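Local coordinates for protein adenylation domain (Streptomyces sp., PDB 5N9X) that belongs to the ANL superfamily of AMP-binding enzymes, with a large N-terminal and a small C-terminal part, and holds adenosine-5'-triphosphate and threonine in the crystal, at residues A[34-39]-A[47-52]; A[83-88]-A[216-221]; A[192-197]-A[340-345]; A[266-271]-A[294-299]; A[439-444]-A[490-495]. One frame throughout, in Å; residues are numbered along the deposited sequence.

In the fold
Contacts 1 to 4 belong to the AMP-binding enzyme part of the chain; contact 5 belongs to its C-terminal domain. Contacts 1 and 2 have centres 11 Å apart and touch, because Leu-49 and Trp-52 of contact 1 pack on helix 79-90. Contact 2 in turn meets contact 3 where Trp-216 lies against Phe-195 and Phe-197. In contact 3 the side chain of Leu-341 is about 10 Å from the bound threonine and about 11 Å from ATP. Ile-218 of contact 2 is about 13 Å from threonine. Contact 4 falls, in sequence, between the two segments of contact 3. Contacts 1 and 5 have centres 51 Å apart, on opposite sides of the chain's centre.

Contact 1 of 5, residues A[34-39]-A[47-52]; sequences RTALHI and GLLHSW
Ala-36 and Leu-37 receive Leu-49 at a classic beta bulge, where a beta hairpin runs into the helix that follows it. Both bulge residues face Ile-44 on the partner strand 42-45. The chain also turns a corner at Ala-36, and the two neighbouring side chains both point at helix 46-62.

The contact between the segments is apolar. A single branch of Leu-49 does the touching. Its CG is anti to the backbone N (chi1 -175°), which carries CD2 out to the strand. Leu-49 CD2 lies 3.8 Å from Ala-36 CB and 3.9 Å from Leu-37 CG. The two leucine side chains cross at about a right angle. All three residues are buried.

Polar bonds hold the surroundings. Ala-36 and Leu-37 both bond through the backbone to Ile-44, and Ala-36 also to Leu-228 of strand 227-230, so the bulge is held on two sides within the sheet. At the start of the helix, Leu-48 N bonds to Ser-45 OG.

Leu-49 CD1 meets Ala-83 of helix 79-90, and Leu-49 CD2 also comes within 4.1 Å of Leu-37 CD1.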
# COMPACT_ATOMS: atom_id res chain seq x y z
N ARG A 34 -3.87 -5.34 -27.95
CA ARG A 34 -3.91 -4.22 -27.00
C ARG A 34 -2.57 -3.97 -26.30
O ARG A 34 -1.74 -4.88 -26.17
CB ARG A 34 -5.01 -4.45 -25.94
CG ARG A 34 -6.42 -4.47 -26.50
CD ARG A 34 -7.46 -4.43 -25.40
NE ARG A 34 -7.59 -3.10 -24.81
CZ ARG A 34 -8.11 -2.05 -25.43
NH1 ARG A 34 -8.54 -2.15 -26.69
NH2 ARG A 34 -8.20 -0.89 -24.80
N THR A 35 -2.38 -2.73 -25.84
CA THR A 35 -1.14 -2.34 -25.17
C THR A 35 -1.19 -2.75 -23.70
O THR A 35 -2.05 -2.29 -22.94
CB THR A 35 -0.90 -0.80 -25.26
OG1 THR A 35 -0.92 -0.37 -26.63
CG2 THR A 35 0.44 -0.42 -24.65
N ALA A 36 -0.26 -3.61 -23.28
CA ALA A 36 -0.20 -3.99 -21.88
C ALA A 36 0.62 -2.96 -21.08
O ALA A 36 0.22 -2.54 -19.99
CB ALA A 36 0.38 -5.39 -21.74
N LEU A 37 1.78 -2.58 -21.61
CA LEU A 37 2.67 -1.66 -20.92
C LEU A 37 2.93 -0.44 -21.77
O LEU A 37 3.15 -0.55 -22.99
CB LEU A 37 4.00 -2.32 -20.55
CG LEU A 37 3.98 -3.64 -19.77
CD1 LEU A 37 5.40 -4.11 -19.54
CD2 LEU A 37 3.23 -3.53 -18.44
N HIS A 38 2.91 0.72 -21.12
CA HIS A 38 3.22 2.00 -21.75
C HIS A 38 4.29 2.72 -20.93
O HIS A 38 4.00 3.23 -19.84
CB HIS A 38 1.97 2.87 -21.86
CG HIS A 38 2.08 4.00 -22.84
ND1 HIS A 38 1.01 4.79 -23.18
CD2 HIS A 38 3.13 4.44 -23.57
CE1 HIS A 38 1.40 5.70 -24.06
NE2 HIS A 38 2.67 5.51 -24.32
N ILE A 39 5.51 2.76 -21.44
CA ILE A 39 6.62 3.38 -20.72
C ILE A 39 7.19 4.51 -21.58
O ILE A 39 7.92 4.28 -22.55
CB ILE A 39 7.71 2.34 -20.37
CG1 ILE A 39 7.08 1.11 -19.71
CG2 ILE A 39 8.80 2.95 -19.48
CD1 ILE A 39 6.81 -0.03 -20.67
N GLY A 47 0.11 -9.62 -26.32
CA GLY A 47 0.73 -10.71 -27.06
C GLY A 47 2.24 -10.85 -26.90
O GLY A 47 2.74 -11.96 -26.68
N LEU A 48 2.97 -9.74 -27.00
CA LEU A 48 4.44 -9.80 -26.91
C LEU A 48 4.93 -9.93 -25.46
O LEU A 48 5.90 -10.65 -25.20
CB LEU A 48 5.08 -8.57 -27.60
CG LEU A 48 6.60 -8.41 -27.43
CD1 LEU A 48 7.44 -9.43 -28.21
CD2 LEU A 48 7.04 -6.96 -27.79
N LEU A 49 4.27 -9.24 -24.53
CA LEU A 49 4.52 -9.45 -23.11
C LEU A 49 4.32 -10.94 -22.73
O LEU A 49 5.15 -11.53 -22.04
CB LEU A 49 3.63 -8.54 -22.26
CG LEU A 49 3.84 -8.55 -20.73
CD1 LEU A 49 5.34 -8.53 -20.33
CD2 LEU A 49 3.07 -7.43 -20.02
N HIS A 50 3.23 -11.53 -23.22
CA HIS A 50 2.96 -12.94 -22.97
C HIS A 50 4.08 -13.84 -23.49
O HIS A 50 4.52 -14.76 -22.80
CB HIS A 50 1.63 -13.36 -23.57
CG HIS A 50 1.23 -14.75 -23.18
ND1 HIS A 50 1.36 -15.83 -24.03
CD2 HIS A 50 0.73 -15.24 -22.02
CE1 HIS A 50 0.93 -16.92 -23.41
NE2 HIS A 50 0.55 -16.59 -22.19
N SER A 51 4.53 -13.57 -24.72
CA SER A 51 5.66 -14.30 -25.28
C SER A 51 6.93 -14.22 -24.44
O SER A 51 7.58 -15.23 -24.18
CB SER A 51 5.98 -13.78 -26.68
OG SER A 51 5.30 -14.56 -27.63
N TRP A 52 7.28 -13.00 -24.06
CA TRP A 52 8.48 -12.69 -23.30
C TRP A 52 8.43 -13.47 -21.98
O TRP A 52 9.38 -14.18 -21.60
CB TRP A 52 8.52 -11.17 -23.11
CG TRP A 52 9.72 -10.57 -22.45
CD1 TRP A 52 10.84 -11.23 -22.01
CD2 TRP A 52 9.96 -9.17 -22.21
NE1 TRP A 52 11.73 -10.32 -21.48
CE2 TRP A 52 11.21 -9.06 -21.60
CE3 TRP A 52 9.21 -8.01 -22.45
CZ2 TRP A 52 11.75 -7.81 -21.22
CZ3 TRP A 52 9.74 -6.78 -22.07
CH2 TRP A 52 11.00 -6.69 -21.46

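Contact 2 of 5, residues A[83-88]-A[216-221]; sequences AAMLGI and WEIWGA
Segments 83-88 and 216-221, both helical, run at 79° to each other, and their axes approach to 13.1 Å. Long side chains therefore bridge the distance.

Met-85 points at the other helix. A chi1 of 167° swings its chain away from its own backbone N, and bends at chi2 and chi3 then bring its methyl to Ile-218 tip to tip, with Met-85 CE 3.6 Å from Ile-218 CD1. Met-85 CE is also 3.9 Å from Ile-218 CG2.

Trp-219 meets Leu-86 with its six-membered ring and Met-85 on its NE1 side. Leu-86 CD2 lies 3.6 Å from Trp-219 CH2, and the two side chains slide past each other in opposite directions. Met-85 SD stands 5.5 Å from the centroid of the Trp-219 five-membered ring, an oblique Met-aromatic contact. Ile-218 CG2 covers one face of the indole from within its own helix, offset toward the rim. All four residues are buried, and Met-209 also touches Met-85.

Helix 79-90 joins the parallel strands 70-74 and 94-97. Helix 213-222 joins the parallel strands 202-205 and 227-230. The contact thus packs together the helices of two beta-alpha-beta crossovers that belong to different sheets.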
# COMPACT_ATOMS: atom_id res chain seq x y z
N ALA A 83 7.93 -7.95 -16.89
CA ALA A 83 8.04 -9.20 -17.61
C ALA A 83 8.73 -10.26 -16.73
O ALA A 83 8.31 -11.43 -16.70
CB ALA A 83 8.80 -9.00 -18.95
N ALA A 84 9.75 -9.84 -16.00
CA ALA A 84 10.38 -10.72 -15.03
C ALA A 84 9.36 -11.21 -14.00
O ALA A 84 9.36 -12.38 -13.61
CB ALA A 84 11.55 -10.03 -14.35
N MET A 85 8.49 -10.32 -13.55
CA MET A 85 7.61 -10.74 -12.48
C MET A 85 6.58 -11.75 -13.03
O MET A 85 6.23 -12.71 -12.36
CB MET A 85 6.98 -9.53 -11.79
CG MET A 85 5.83 -9.87 -10.88
SD MET A 85 4.27 -9.65 -11.77
CE MET A 85 3.86 -8.00 -11.18
N LEU A 86 6.14 -11.54 -14.26
CA LEU A 86 5.24 -12.51 -14.89
C LEU A 86 5.95 -13.84 -15.09
O LEU A 86 5.39 -14.89 -14.82
CB LEU A 86 4.71 -11.99 -16.21
CG LEU A 86 3.81 -10.78 -16.11
CD1 LEU A 86 3.63 -10.11 -17.48
CD2 LEU A 86 2.48 -11.19 -15.55
N GLY A 87 7.19 -13.78 -15.55
CA GLY A 87 7.97 -14.98 -15.75
C GLY A 87 8.11 -15.77 -14.46
O GLY A 87 7.92 -17.00 -14.44
N ILE A 88 8.42 -15.07 -13.38
CA ILE A 88 8.49 -15.69 -12.06
C ILE A 88 7.18 -16.37 -11.68
O ILE A 88 7.18 -17.50 -11.17
CB ILE A 88 8.89 -14.64 -10.97
CG1 ILE A 88 10.34 -14.20 -11.17
CG2 ILE A 88 8.68 -15.18 -9.58
CD1 ILE A 88 10.77 -13.02 -10.30
N TRP A 216 -2.45 -4.18 -6.93
CA TRP A 216 -3.73 -3.69 -7.38
C TRP A 216 -3.56 -2.95 -8.69
O TRP A 216 -4.34 -3.12 -9.62
CB TRP A 216 -4.31 -2.81 -6.29
CG TRP A 216 -5.47 -1.97 -6.63
CD1 TRP A 216 -5.47 -0.63 -6.75
CD2 TRP A 216 -6.82 -2.40 -6.83
NE1 TRP A 216 -6.73 -0.17 -7.03
CE2 TRP A 216 -7.59 -1.24 -7.07
CE3 TRP A 216 -7.46 -3.65 -6.82
CZ2 TRP A 216 -8.98 -1.29 -7.32
CZ3 TRP A 216 -8.84 -3.70 -7.08
CH2 TRP A 216 -9.58 -2.53 -7.32
N GLU A 217 -2.52 -2.13 -8.75
CA GLU A 217 -2.29 -1.31 -9.92
C GLU A 217 -1.94 -2.19 -11.13
O GLU A 217 -2.57 -2.08 -12.18
CB GLU A 217 -1.17 -0.28 -9.65
CG GLU A 217 -1.59 0.86 -8.72
CD GLU A 217 -0.43 1.81 -8.36
OE1 GLU A 217 0.75 1.39 -8.37
OE2 GLU A 217 -0.70 3.00 -8.06
N ILE A 218 -0.96 -3.06 -10.98
CA ILE A 218 -0.53 -3.93 -12.08
C ILE A 218 -1.65 -4.84 -12.59
O ILE A 218 -1.93 -4.90 -13.80
CB ILE A 218 0.67 -4.83 -11.65
CG1 ILE A 218 1.95 -4.00 -11.47
CG2 ILE A 218 0.88 -5.97 -12.62
CD1 ILE A 218 2.95 -4.58 -10.39
N TRP A 219 -2.29 -5.54 -11.65
CA TRP A 219 -3.28 -6.55 -12.01
C TRP A 219 -4.63 -5.93 -12.33
O TRP A 219 -5.42 -6.52 -13.08
CB TRP A 219 -3.35 -7.60 -10.91
CG TRP A 219 -2.15 -8.43 -11.03
CD1 TRP A 219 -1.05 -8.44 -10.19
CD2 TRP A 219 -1.84 -9.34 -12.09
NE1 TRP A 219 -0.11 -9.31 -10.66
CE2 TRP A 219 -0.56 -9.88 -11.82
CE3 TRP A 219 -2.52 -9.75 -13.24
CZ2 TRP A 219 0.05 -10.82 -12.67
CZ3 TRP A 219 -1.92 -10.68 -14.07
CH2 TRP A 219 -0.65 -11.20 -13.79
N GLY A 220 -4.90 -4.75 -11.79
CA GLY A 220 -6.04 -3.97 -12.24
C GLY A 220 -6.00 -3.87 -13.76
O GLY A 220 -6.99 -4.18 -14.44
N ALA A 221 -4.84 -3.50 -14.29
CA ALA A 221 -4.62 -3.37 -15.72
C ALA A 221 -4.52 -4.69 -16.47
O ALA A 221 -5.25 -4.93 -17.44
CB ALA A 221 -3.36 -2.57 -15.96

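Contact 3 of 5, residues A[192-197]-A[340-345]; sequences SRLFSF and PLPGFT
The loop after helix 181-191 meets the tight turn between strands 336-340 and 345-349, with Leu-194 reaching over to Leu-341 and Pro-342. One methyl makes the whole contact. Leu-194 CD1 lies 4.0 Å from Leu-341 CD2 and also 4.0 Å from Pro-342 CD. Leu-194 extends toward the proline and crosses Leu-341 at a slant.

The turn is a type I beta turn from Leu-341 to Phe-344. It is closed by a bond from Phe-344 N to Leu-341 O of 2.8 Å. Leu-341 CA sits at the edge of the Phe-344 ring, in its plane.

Leu-194 and Pro-342 are exposed, whereas Leu-341 is buried. The bond from CA to CB of Leu-341 does not point at Leu-194, but a chi1 of -56° brings CD2 round to it. The Leu-341 side chain touches Met-310, Phe-322 and His-319, the last of which lines the threonine pocket. Leu-194 also rests on Phe-322. Next to it, the buried Phe-195 meets the rings of Phe-322 and Tyr-280 edge-to-face.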
# COMPACT_ATOMS: atom_id res chain seq x y z
N SER A 192 -15.33 -6.79 -8.46
CA SER A 192 -15.93 -6.90 -9.78
C SER A 192 -17.21 -6.08 -9.98
O SER A 192 -17.46 -5.55 -11.06
CB SER A 192 -16.23 -8.37 -10.06
OG SER A 192 -17.51 -8.70 -9.54
N ARG A 193 -18.02 -5.99 -8.92
CA ARG A 193 -19.29 -5.26 -8.99
C ARG A 193 -19.27 -3.85 -8.39
O ARG A 193 -20.13 -3.03 -8.71
CB ARG A 193 -20.40 -6.08 -8.32
CG ARG A 193 -21.00 -7.12 -9.25
CD ARG A 193 -21.98 -8.04 -8.53
NE ARG A 193 -22.67 -8.94 -9.46
CZ ARG A 193 -23.10 -10.16 -9.14
NH1 ARG A 193 -22.90 -10.64 -7.92
NH2 ARG A 193 -23.73 -10.91 -10.04
N LEU A 194 -18.31 -3.55 -7.52
CA LEU A 194 -18.24 -2.20 -6.95
C LEU A 194 -17.54 -1.19 -7.87
O LEU A 194 -17.79 0.01 -7.81
CB LEU A 194 -17.56 -2.23 -5.59
CG LEU A 194 -18.34 -2.94 -4.47
CD1 LEU A 194 -17.39 -3.40 -3.36
CD2 LEU A 194 -19.43 -2.04 -3.91
N PHE A 195 -16.63 -1.69 -8.70
CA PHE A 195 -15.92 -0.85 -9.64
C PHE A 195 -16.47 -1.22 -11.01
O PHE A 195 -16.95 -2.34 -11.20
CB PHE A 195 -14.41 -1.12 -9.60
CG PHE A 195 -13.66 -0.51 -8.42
CD1 PHE A 195 -13.26 0.82 -8.44
CD2 PHE A 195 -13.30 -1.29 -7.32
CE1 PHE A 195 -12.54 1.37 -7.37
CE2 PHE A 195 -12.58 -0.74 -6.25
CZ PHE A 195 -12.20 0.59 -6.28
N SER A 196 -16.37 -0.30 -11.97
CA SER A 196 -16.65 -0.65 -13.37
C SER A 196 -15.39 -0.53 -14.25
O SER A 196 -15.13 0.52 -14.85
CB SER A 196 -17.76 0.26 -13.91
OG SER A 196 -18.03 -0.00 -15.27
N PHE A 197 -14.61 -1.61 -14.31
CA PHE A 197 -13.37 -1.65 -15.10
C PHE A 197 -13.55 -2.24 -16.50
O PHE A 197 -14.30 -3.19 -16.69
CB PHE A 197 -12.29 -2.44 -14.35
CG PHE A 197 -11.93 -1.86 -13.02
CD1 PHE A 197 -11.67 -0.49 -12.90
CD2 PHE A 197 -11.81 -2.66 -11.90
CE1 PHE A 197 -11.33 0.06 -11.68
CE2 PHE A 197 -11.45 -2.11 -10.67
CZ PHE A 197 -11.22 -0.75 -10.56
N PRO A 340 -16.86 -3.92 4.44
CA PRO A 340 -15.94 -4.97 3.98
C PRO A 340 -16.24 -5.42 2.55
O PRO A 340 -17.40 -5.46 2.17
CB PRO A 340 -16.19 -6.10 4.98
CG PRO A 340 -16.50 -5.37 6.26
CD PRO A 340 -17.32 -4.17 5.83
N LEU A 341 -15.21 -5.73 1.76
CA LEU A 341 -15.45 -6.34 0.44
C LEU A 341 -16.25 -7.62 0.56
O LEU A 341 -16.14 -8.33 1.56
CB LEU A 341 -14.13 -6.61 -0.29
CG LEU A 341 -13.29 -5.34 -0.44
CD1 LEU A 341 -11.86 -5.61 -0.95
CD2 LEU A 341 -14.02 -4.35 -1.36
N PRO A 342 -17.10 -7.91 -0.46
CA PRO A 342 -17.95 -9.10 -0.51
C PRO A 342 -17.33 -10.37 0.06
O PRO A 342 -18.02 -11.10 0.78
CB PRO A 342 -18.24 -9.25 -2.01
CG PRO A 342 -18.35 -7.83 -2.46
CD PRO A 342 -17.42 -6.99 -1.56
N GLY A 343 -16.07 -10.66 -0.19
CA GLY A 343 -15.55 -11.91 0.38
C GLY A 343 -15.49 -12.02 1.91
O GLY A 343 -15.48 -13.12 2.47
N PHE A 344 -15.43 -10.87 2.58
CA PHE A 344 -15.16 -10.80 4.01
C PHE A 344 -16.33 -10.98 4.95
O PHE A 344 -17.42 -10.45 4.73
CB PHE A 344 -14.54 -9.44 4.35
CG PHE A 344 -13.21 -9.24 3.75
CD1 PHE A 344 -12.08 -9.74 4.40
CD2 PHE A 344 -13.06 -8.54 2.55
CE1 PHE A 344 -10.83 -9.55 3.85
CE2 PHE A 344 -11.80 -8.36 2.00
CZ PHE A 344 -10.69 -8.86 2.65
N THR A 345 -16.07 -11.67 6.05
CA THR A 345 -16.88 -11.46 7.25
C THR A 345 -15.97 -10.78 8.27
O THR A 345 -14.74 -10.88 8.19
CB THR A 345 -17.48 -12.76 7.80
OG1 THR A 345 -16.45 -13.58 8.34
CG2 THR A 345 -18.19 -13.51 6.72

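Contact 4 of 5, residues A[266-271]-A[294-299]; sequences TAVLGE and RPWAKR
The CG of Leu-269 is turned roughly opposite the carbonyl carbon (chi1 -86°), and a chi2 of 35° then spreads its two methyls toward Pro-295 and Arg-299. Its bond to CB does not itself point at the other helix. The two methyls take different partners. Leu-269 CD2 lies 3.7 Å from Pro-295 CB, and the two side chains cross at about a right angle. Leu-269 CD1 lies 4.2 Å from Arg-299 CG.

Arg-299 bends at chi2 and chi3, and its side chain runs past Leu-269 in the opposite direction. The contact uses only the aliphatic part of the arginine. The charged end turns to Asp-274, where NH2 forms a salt bridge.

Deeper in, Val-268 CG2 approaches Trp-296 CZ3 at 4.3 Å, obliquely to the ring. Both residues are buried and both also touch Leu-275. The indole further meets the rings of Phe-261 and Phe-300. The contact therefore runs from the surface at Pro-295 and Arg-299 to the buried Val-268 and Trp-296.

The short axes of the two segments approach to 10.5 Å and diverge by 42°. Helix 258-271 links strands 253-256 and 280-284, and helix 290-300 links 280-284 to 306-310. Strand 280-284 lies between the other two and is parallel to both. This is the packing of the helices of two successive beta-alpha-beta crossovers.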
# COMPACT_ATOMS: atom_id res chain seq x y z
N THR A 266 -2.61 19.96 -5.00
CA THR A 266 -2.03 21.28 -4.96
C THR A 266 -1.54 21.64 -6.35
O THR A 266 -1.80 22.74 -6.85
CB THR A 266 -0.87 21.35 -3.97
OG1 THR A 266 -1.34 21.01 -2.66
CG2 THR A 266 -0.26 22.74 -3.95
N ALA A 267 -0.85 20.69 -6.96
CA ALA A 267 -0.26 20.83 -8.27
C ALA A 267 -1.31 20.96 -9.39
O ALA A 267 -1.18 21.80 -10.27
CB ALA A 267 0.67 19.66 -8.54
N VAL A 268 -2.34 20.12 -9.35
CA VAL A 268 -3.42 20.20 -10.33
C VAL A 268 -4.13 21.57 -10.24
O VAL A 268 -4.35 22.23 -11.25
CB VAL A 268 -4.46 19.05 -10.12
CG1 VAL A 268 -5.75 19.34 -10.87
CG2 VAL A 268 -3.87 17.71 -10.53
N LEU A 269 -4.44 21.98 -9.03
CA LEU A 269 -5.11 23.26 -8.81
C LEU A 269 -4.22 24.46 -9.16
O LEU A 269 -4.72 25.47 -9.69
CB LEU A 269 -5.58 23.37 -7.36
CG LEU A 269 -6.95 22.79 -6.97
CD1 LEU A 269 -7.29 21.53 -7.74
CD2 LEU A 269 -7.06 22.54 -5.45
N GLY A 270 -2.93 24.37 -8.86
CA GLY A 270 -2.02 25.48 -9.15
C GLY A 270 -1.82 25.75 -10.64
O GLY A 270 -1.97 26.88 -11.11
N GLU A 271 -1.48 24.71 -11.39
CA GLU A 271 -1.31 24.83 -12.83
C GLU A 271 -2.68 24.82 -13.57
O GLU A 271 -2.76 25.12 -14.76
CB GLU A 271 -0.39 23.71 -13.33
CG GLU A 271 -0.08 23.76 -14.83
CD GLU A 271 1.27 23.16 -15.19
OE1 GLU A 271 2.27 23.55 -14.55
OE2 GLU A 271 1.31 22.31 -16.11
N ARG A 294 -11.66 18.15 0.20
CA ARG A 294 -12.48 19.33 -0.14
C ARG A 294 -11.95 20.14 -1.35
O ARG A 294 -12.73 20.45 -2.25
CB ARG A 294 -12.63 20.27 1.09
CG ARG A 294 -13.27 19.64 2.34
CD ARG A 294 -13.68 20.69 3.37
NE ARG A 294 -13.26 20.34 4.73
CZ ARG A 294 -14.03 19.79 5.67
NH1 ARG A 294 -15.30 19.52 5.40
NH2 ARG A 294 -13.53 19.50 6.86
N PRO A 295 -10.65 20.47 -1.38
CA PRO A 295 -10.20 21.28 -2.53
C PRO A 295 -10.42 20.58 -3.86
O PRO A 295 -10.86 21.21 -4.82
CB PRO A 295 -8.71 21.48 -2.28
CG PRO A 295 -8.50 21.18 -0.85
CD PRO A 295 -9.54 20.18 -0.46
N TRP A 296 -10.11 19.29 -3.92
CA TRP A 296 -10.45 18.50 -5.11
C TRP A 296 -11.93 18.63 -5.46
O TRP A 296 -12.28 18.91 -6.60
CB TRP A 296 -10.12 17.03 -4.90
CG TRP A 296 -10.26 16.21 -6.15
CD1 TRP A 296 -11.36 15.52 -6.55
CD2 TRP A 296 -9.25 15.98 -7.13
NE1 TRP A 296 -11.10 14.88 -7.74
CE2 TRP A 296 -9.81 15.15 -8.12
CE3 TRP A 296 -7.93 16.39 -7.27
CZ2 TRP A 296 -9.09 14.72 -9.23
CZ3 TRP A 296 -7.22 15.98 -8.38
CH2 TRP A 296 -7.80 15.15 -9.35
N ALA A 297 -12.79 18.41 -4.47
CA ALA A 297 -14.22 18.27 -4.73
C ALA A 297 -14.86 19.57 -5.23
O ALA A 297 -15.82 19.53 -5.99
CB ALA A 297 -14.93 17.77 -3.48
N LYS A 298 -14.33 20.71 -4.86
CA LYS A 298 -14.90 21.93 -5.41
C LYS A 298 -14.58 22.11 -6.89
O LYS A 298 -15.38 22.70 -7.62
CB LYS A 298 -14.45 23.16 -4.62
CG LYS A 298 -15.61 24.10 -4.40
CD LYS A 298 -15.27 25.53 -4.80
CE LYS A 298 -16.11 26.53 -4.01
NZ LYS A 298 -15.68 27.93 -4.33
N ARG A 299 -13.43 21.60 -7.34
CA ARG A 299 -13.04 21.74 -8.75
C ARG A 299 -13.72 20.78 -9.69
O ARG A 299 -14.20 21.18 -10.75
CB ARG A 299 -11.53 21.59 -8.94
CG ARG A 299 -10.89 22.90 -9.31
CD ARG A 299 -11.15 23.24 -10.78
NE ARG A 299 -10.43 22.43 -11.77
CZ ARG A 299 -10.98 21.87 -12.84
NH1 ARG A 299 -12.28 21.94 -13.04
NH2 ARG A 299 -10.24 21.18 -13.71

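Contact 5 of 5, residues A[439-444]-A[490-495]; sequences EAAVRT and KTVLPS
Ala-441 CB fits against Val-492 and Leu-493, at the point where helix 482-492 gives way to loop. The alanine methyl points toward the other segment and is buried.

Leu-493 supplies most of the close atoms. With chi1 at -69° its fork turns back beside its own backbone N and settles on the methyl. Leu-493 CG is 3.6 Å from Ala-441 CB. The branches follow closely: Leu-493 CD1 and CD2 are 3.7 Å and 3.8 Å from Ala-441 CB. Val-492 uses one branch. Its chi1 of -154° sends CG1 forward, and Val-492 CG1 comes within 4.1 Å of Ala-441 CB.

The short alanine lets the two backbones draw near: Ala-441 CA and Val-492 CA are 6.4 Å apart. On the same helix, Glu-439, two residues before Ala-441, forms a salt bridge with Arg-518, and Arg-443, two residues after it, one with Asp-450.

Val-442 packs on Leu-485 and Val-489. The contact therefore belongs to the pairing of helices 435-443 and 482-492 in the small C-terminal domain of the AMP-binding enzyme family.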
# COMPACT_ATOMS: atom_id res chain seq x y z
N GLU A 439 -1.69 14.71 16.54
CA GLU A 439 -1.11 14.91 15.23
C GLU A 439 -2.04 15.82 14.45
O GLU A 439 -1.61 16.83 13.91
CB GLU A 439 -0.92 13.56 14.52
CG GLU A 439 0.47 12.93 14.61
CD GLU A 439 0.45 11.41 14.34
OE1 GLU A 439 -0.33 10.96 13.46
OE2 GLU A 439 1.20 10.68 15.02
N ALA A 440 -3.32 15.46 14.40
CA ALA A 440 -4.31 16.25 13.67
C ALA A 440 -4.39 17.66 14.24
O ALA A 440 -4.49 18.62 13.49
CB ALA A 440 -5.67 15.59 13.70
N ALA A 441 -4.34 17.77 15.57
CA ALA A 441 -4.37 19.08 16.20
C ALA A 441 -3.17 19.94 15.78
O ALA A 441 -3.30 21.15 15.58
CB ALA A 441 -4.42 18.95 17.72
N VAL A 442 -2.00 19.33 15.66
CA VAL A 442 -0.84 20.06 15.17
C VAL A 442 -1.06 20.44 13.70
O VAL A 442 -0.83 21.58 13.31
CB VAL A 442 0.47 19.25 15.36
CG1 VAL A 442 1.62 19.89 14.59
CG2 VAL A 442 0.83 19.16 16.85
N ARG A 443 -1.55 19.49 12.90
CA ARG A 443 -1.85 19.76 11.49
C ARG A 443 -2.87 20.90 11.26
O ARG A 443 -2.87 21.55 10.22
CB ARG A 443 -2.36 18.47 10.83
CG ARG A 443 -1.28 17.66 10.16
CD ARG A 443 -1.87 16.48 9.40
NE ARG A 443 -1.03 15.30 9.55
CZ ARG A 443 -1.35 14.26 10.31
NH1 ARG A 443 -2.51 14.26 10.97
NH2 ARG A 443 -0.53 13.23 10.41
N THR A 444 -3.72 21.14 12.26
CA THR A 444 -4.69 22.23 12.24
C THR A 444 -4.02 23.60 12.03
O THR A 444 -4.66 24.55 11.59
CB THR A 444 -5.53 22.21 13.56
OG1 THR A 444 -6.67 21.37 13.37
CG2 THR A 444 -6.02 23.57 13.94
N LYS A 490 -1.96 24.80 22.42
CA LYS A 490 -2.50 25.04 23.77
C LYS A 490 -3.97 25.45 23.71
O LYS A 490 -4.67 25.38 24.72
CB LYS A 490 -1.73 26.13 24.55
CG LYS A 490 -0.36 25.75 25.06
CD LYS A 490 -0.21 26.05 26.54
CE LYS A 490 0.47 24.86 27.22
NZ LYS A 490 0.20 24.73 28.68
N THR A 491 -4.42 25.89 22.55
CA THR A 491 -5.83 26.19 22.30
C THR A 491 -6.64 24.93 22.11
O THR A 491 -7.73 24.77 22.67
CB THR A 491 -5.99 27.06 21.04
OG1 THR A 491 -5.37 28.32 21.26
CG2 THR A 491 -7.47 27.24 20.66
N VAL A 492 -6.10 24.02 21.30
CA VAL A 492 -6.85 22.92 20.73
C VAL A 492 -6.94 21.71 21.64
O VAL A 492 -7.91 20.96 21.60
CB VAL A 492 -6.21 22.50 19.39
CG1 VAL A 492 -7.23 21.86 18.47
CG2 VAL A 492 -5.61 23.71 18.71
N LEU A 493 -5.92 21.51 22.46
CA LEU A 493 -5.81 20.25 23.19
C LEU A 493 -5.75 20.42 24.69
O LEU A 493 -5.23 21.41 25.18
CB LEU A 493 -4.55 19.50 22.76
CG LEU A 493 -4.56 18.93 21.35
CD1 LEU A 493 -3.23 18.21 21.11
CD2 LEU A 493 -5.75 18.02 21.12
N PRO A 494 -6.24 19.43 25.43
CA PRO A 494 -5.93 19.47 26.87
C PRO A 494 -4.42 19.34 27.15
O PRO A 494 -3.66 18.84 26.31
CB PRO A 494 -6.74 18.29 27.43
CG PRO A 494 -6.91 17.35 26.25
CD PRO A 494 -6.99 18.23 25.04
N SER A 495 -4.01 19.83 28.32
CA SER A 495 -2.60 19.99 28.69
C SER A 495 -1.77 18.70 28.67
O SER A 495 -0.61 18.72 28.25
CB SER A 495 -2.51 20.62 30.08
OG SER A 495 -2.84 22.00 30.02